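PDB 3T66: nickel ABC transporter (Nickel-binding protein) from Bacillus halodurans, which probably serves as the extracellular solute-binding component of an ABC importer, is named for nickel, and binds calcium in the crystal. Local coordinates for residues Ala39-Glu43 with Pro156-Phe162. Sequence-based numbering, arbitrary orientation.
Sequences AGITE and PVGTGPF
Two backbone carbonyls, of G40 and I41, each accept a hydrogen bond from a backbone N-H of the G158-T159-G160-P161-F162 run of this family 5 solute-binding protein, where the Schellman motif at G40 that ends helix 35-38 meets the loop leading into strand 162-168. F162 N donates to G40 O at 2.9 Å, with an N-H...O angle of 146°. The next carbonyl, I41 O, accepts from G160 N, two residues before F162, at 2.7 Å, but the donor approaches from above the carbonyl plane, 57° out of it. A CA-H...O contact runs the other way, from I41 CA to F162 O (3.3 Å). The backbones come closest at G160, whose CA lies 4.3 Å from I41 CA. I41 turns its CB away, yet with CG2 anti to the backbone N (CG1 at chi1 -62°) that methyl reaches P156 O at 3.5 Å. T159 OG1 donates to E43 OE1, its modelled 2.5 Å shorter than can be trusted at this resolution, while OE2 is 3.8 Å from P161 CD.

Further out, Q82 bridges the two segments: NE2 donates to I41 O and G160 O, and OE1 accepts from G158 N. The buried E43 carboxylate is gripped by Y181 OH at OE2 and by W182 NE1 at OE1.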
ATOM      1  N   ALA A  39     -11.479 -11.906   5.653  1.00 44.40           N
ATOM      2  CA  ALA A  39     -12.315 -13.073   5.572  1.00 44.03           C
ATOM      3  C   ALA A  39     -13.757 -12.654   5.547  1.00 43.63           C
ATOM      4  O   ALA A  39     -14.639 -13.491   5.452  1.00 43.29           O
ATOM      5  CB  ALA A  39     -12.046 -14.012   6.744  1.00 43.85           C
ATOM      6  N   GLY A  40     -13.997 -11.358   5.662  1.00 43.53           N
ATOM      7  CA  GLY A  40     -15.347 -10.815   5.516  1.00 43.38           C
ATOM      8  C   GLY A  40     -16.193 -10.993   6.766  1.00 43.09           C
ATOM      9  O   GLY A  40     -17.413 -11.174   6.674  1.00 43.17           O
ATOM     10  N   ILE A  41     -15.552 -10.938   7.928  1.00 42.56           N
ATOM     11  CA  ILE A  41     -16.296 -10.926   9.183  1.00 42.88           C
ATOM     12  C   ILE A  41     -16.729  -9.495   9.511  1.00 43.38           C
ATOM     13  O   ILE A  41     -17.808  -9.239  10.097  1.00 43.48           O
ATOM     14  CB  ILE A  41     -15.438 -11.471  10.354  1.00 42.55           C
ATOM     15  CG1 ILE A  41     -15.048 -12.915  10.077  1.00 43.55           C
ATOM     16  CG2 ILE A  41     -16.191 -11.412  11.631  1.00 39.76           C
ATOM     17  CD1 ILE A  41     -13.714 -13.298  10.570  1.00 45.26           C
ATOM     18  N   THR A  42     -15.885  -8.576   9.075  1.00 43.18           N
ATOM     19  CA  THR A  42     -15.744  -7.297   9.711  1.00 43.66           C
ATOM     20  C   THR A  42     -15.483  -6.250   8.638  1.00 43.09           C
ATOM     21  O   THR A  42     -14.902  -6.582   7.596  1.00 43.68           O
ATOM     22  CB  THR A  42     -14.585  -7.438  10.757  1.00 44.50           C
ATOM     23  OG1 THR A  42     -15.131  -7.448  12.079  1.00 45.43           O
ATOM     24  CG2 THR A  42     -13.541  -6.331  10.673  1.00 44.41           C
ATOM     25  N   GLU A  43     -15.934  -5.016   8.880  1.00 42.35           N
ATOM     26  CA  GLU A  43     -15.854  -3.905   7.915  1.00 41.89           C
ATOM     27  C   GLU A  43     -15.587  -2.553   8.569  1.00 41.58           C
ATOM     28  O   GLU A  43     -15.656  -2.416   9.778  1.00 42.18           O
ATOM     29  CB  GLU A  43     -17.172  -3.807   7.173  1.00 41.89           C
ATOM     30  CG  GLU A  43     -17.571  -5.094   6.528  1.00 43.47           C
ATOM     31  CD  GLU A  43     -19.003  -5.103   6.053  1.00 48.72           C
ATOM     32  OE1 GLU A  43     -19.874  -4.552   6.762  1.00 52.31           O
ATOM     33  OE2 GLU A  43     -19.270  -5.661   4.965  1.00 50.44           O
ATOM     34  N   PRO A 156     -15.101 -12.659  16.915  1.00 53.70           N
ATOM     35  CA  PRO A 156     -15.518 -11.284  16.629  1.00 52.12           C
ATOM     36  C   PRO A 156     -16.899 -11.154  15.943  1.00 50.92           C
ATOM     37  O   PRO A 156     -17.205 -11.827  14.968  1.00 50.34           O
ATOM     38  CB  PRO A 156     -14.394 -10.757  15.716  1.00 52.01           C
ATOM     39  CG  PRO A 156     -13.708 -11.959  15.168  1.00 52.62           C
ATOM     40  CD  PRO A 156     -13.915 -13.082  16.133  1.00 53.66           C
ATOM     41  N   VAL A 157     -17.755 -10.286  16.446  1.00 49.88           N
ATOM     42  CA  VAL A 157     -19.056 -10.174  15.805  1.00 48.64           C
ATOM     43  C   VAL A 157     -19.184  -8.853  15.125  1.00 47.18           C
ATOM     44  O   VAL A 157     -19.344  -7.826  15.780  1.00 46.95           O
ATOM     45  CB  VAL A 157     -20.223 -10.504  16.762  1.00 48.78           C
ATOM     46  CG1 VAL A 157     -21.513  -9.802  16.332  1.00 48.47           C
ATOM     47  CG2 VAL A 157     -20.426 -11.992  16.720  1.00 49.66           C
ATOM     48  N   GLY A 158     -19.076  -8.894  13.803  1.00 46.06           N
ATOM     49  CA  GLY A 158     -19.040  -7.687  13.003  1.00 44.68           C
ATOM     50  C   GLY A 158     -20.166  -7.636  12.017  1.00 44.10           C
ATOM     51  O   GLY A 158     -21.147  -8.367  12.141  1.00 44.16           O
ATOM     52  N   THR A 159     -20.008  -6.792  11.012  1.00 43.53           N
ATOM     53  CA  THR A 159     -21.067  -6.569  10.066  1.00 43.07           C
ATOM     54  C   THR A 159     -20.816  -7.243   8.720  1.00 42.70           C
ATOM     55  O   THR A 159     -21.590  -7.079   7.774  1.00 42.71           O
ATOM     56  CB  THR A 159     -21.315  -5.087   9.885  1.00 42.59           C
ATOM     57  OG1 THR A 159     -20.186  -4.532   9.230  1.00 44.76           O
ATOM     58  CG2 THR A 159     -21.456  -4.418  11.225  1.00 42.02           C
ATOM     59  N   GLY A 160     -19.756  -8.030   8.627  1.00 42.82           N
ATOM     60  CA  GLY A 160     -19.465  -8.706   7.355  1.00 42.08           C
ATOM     61  C   GLY A 160     -20.544  -9.671   6.878  1.00 41.93           C
ATOM     62  O   GLY A 160     -21.371 -10.175   7.653  1.00 41.79           O
ATOM     63  N   PRO A 161     -20.527  -9.951   5.589  1.00 41.41           N
ATOM     64  CA  PRO A 161     -21.265 -11.015   4.960  1.00 41.10           C
ATOM     65  C   PRO A 161     -20.890 -12.430   5.473  1.00 40.86           C
ATOM     66  O   PRO A 161     -21.539 -13.406   5.078  1.00 41.59           O
ATOM     67  CB  PRO A 161     -20.780 -10.911   3.516  1.00 41.15           C
ATOM     68  CG  PRO A 161     -19.355 -10.529   3.669  1.00 39.98           C
ATOM     69  CD  PRO A 161     -19.516  -9.407   4.678  1.00 41.08           C
ATOM     70  N   PHE A 162     -19.856 -12.591   6.286  1.00 40.11           N
ATOM     71  CA  PHE A 162     -19.611 -13.958   6.811  1.00 40.76           C
ATOM     72  C   PHE A 162     -19.460 -13.949   8.278  1.00 42.01           C
ATOM     73  O   PHE A 162     -18.652 -13.216   8.821  1.00 43.16           O
ATOM     74  CB  PHE A 162     -18.438 -14.705   6.129  1.00 39.10           C
ATOM     75  CG  PHE A 162     -18.719 -14.993   4.735  1.00 36.80           C
ATOM     76  CD1 PHE A 162     -19.567 -16.008   4.402  1.00 39.05           C
ATOM     77  CD2 PHE A 162     -18.274 -14.164   3.755  1.00 37.21           C
ATOM     78  CE1 PHE A 162     -19.924 -16.230   3.094  1.00 40.51           C
ATOM     79  CE2 PHE A 162     -18.615 -14.362   2.427  1.00 40.06           C
ATOM     80  CZ  PHE A 162     -19.445 -15.391   2.093  1.00 41.66           C
TER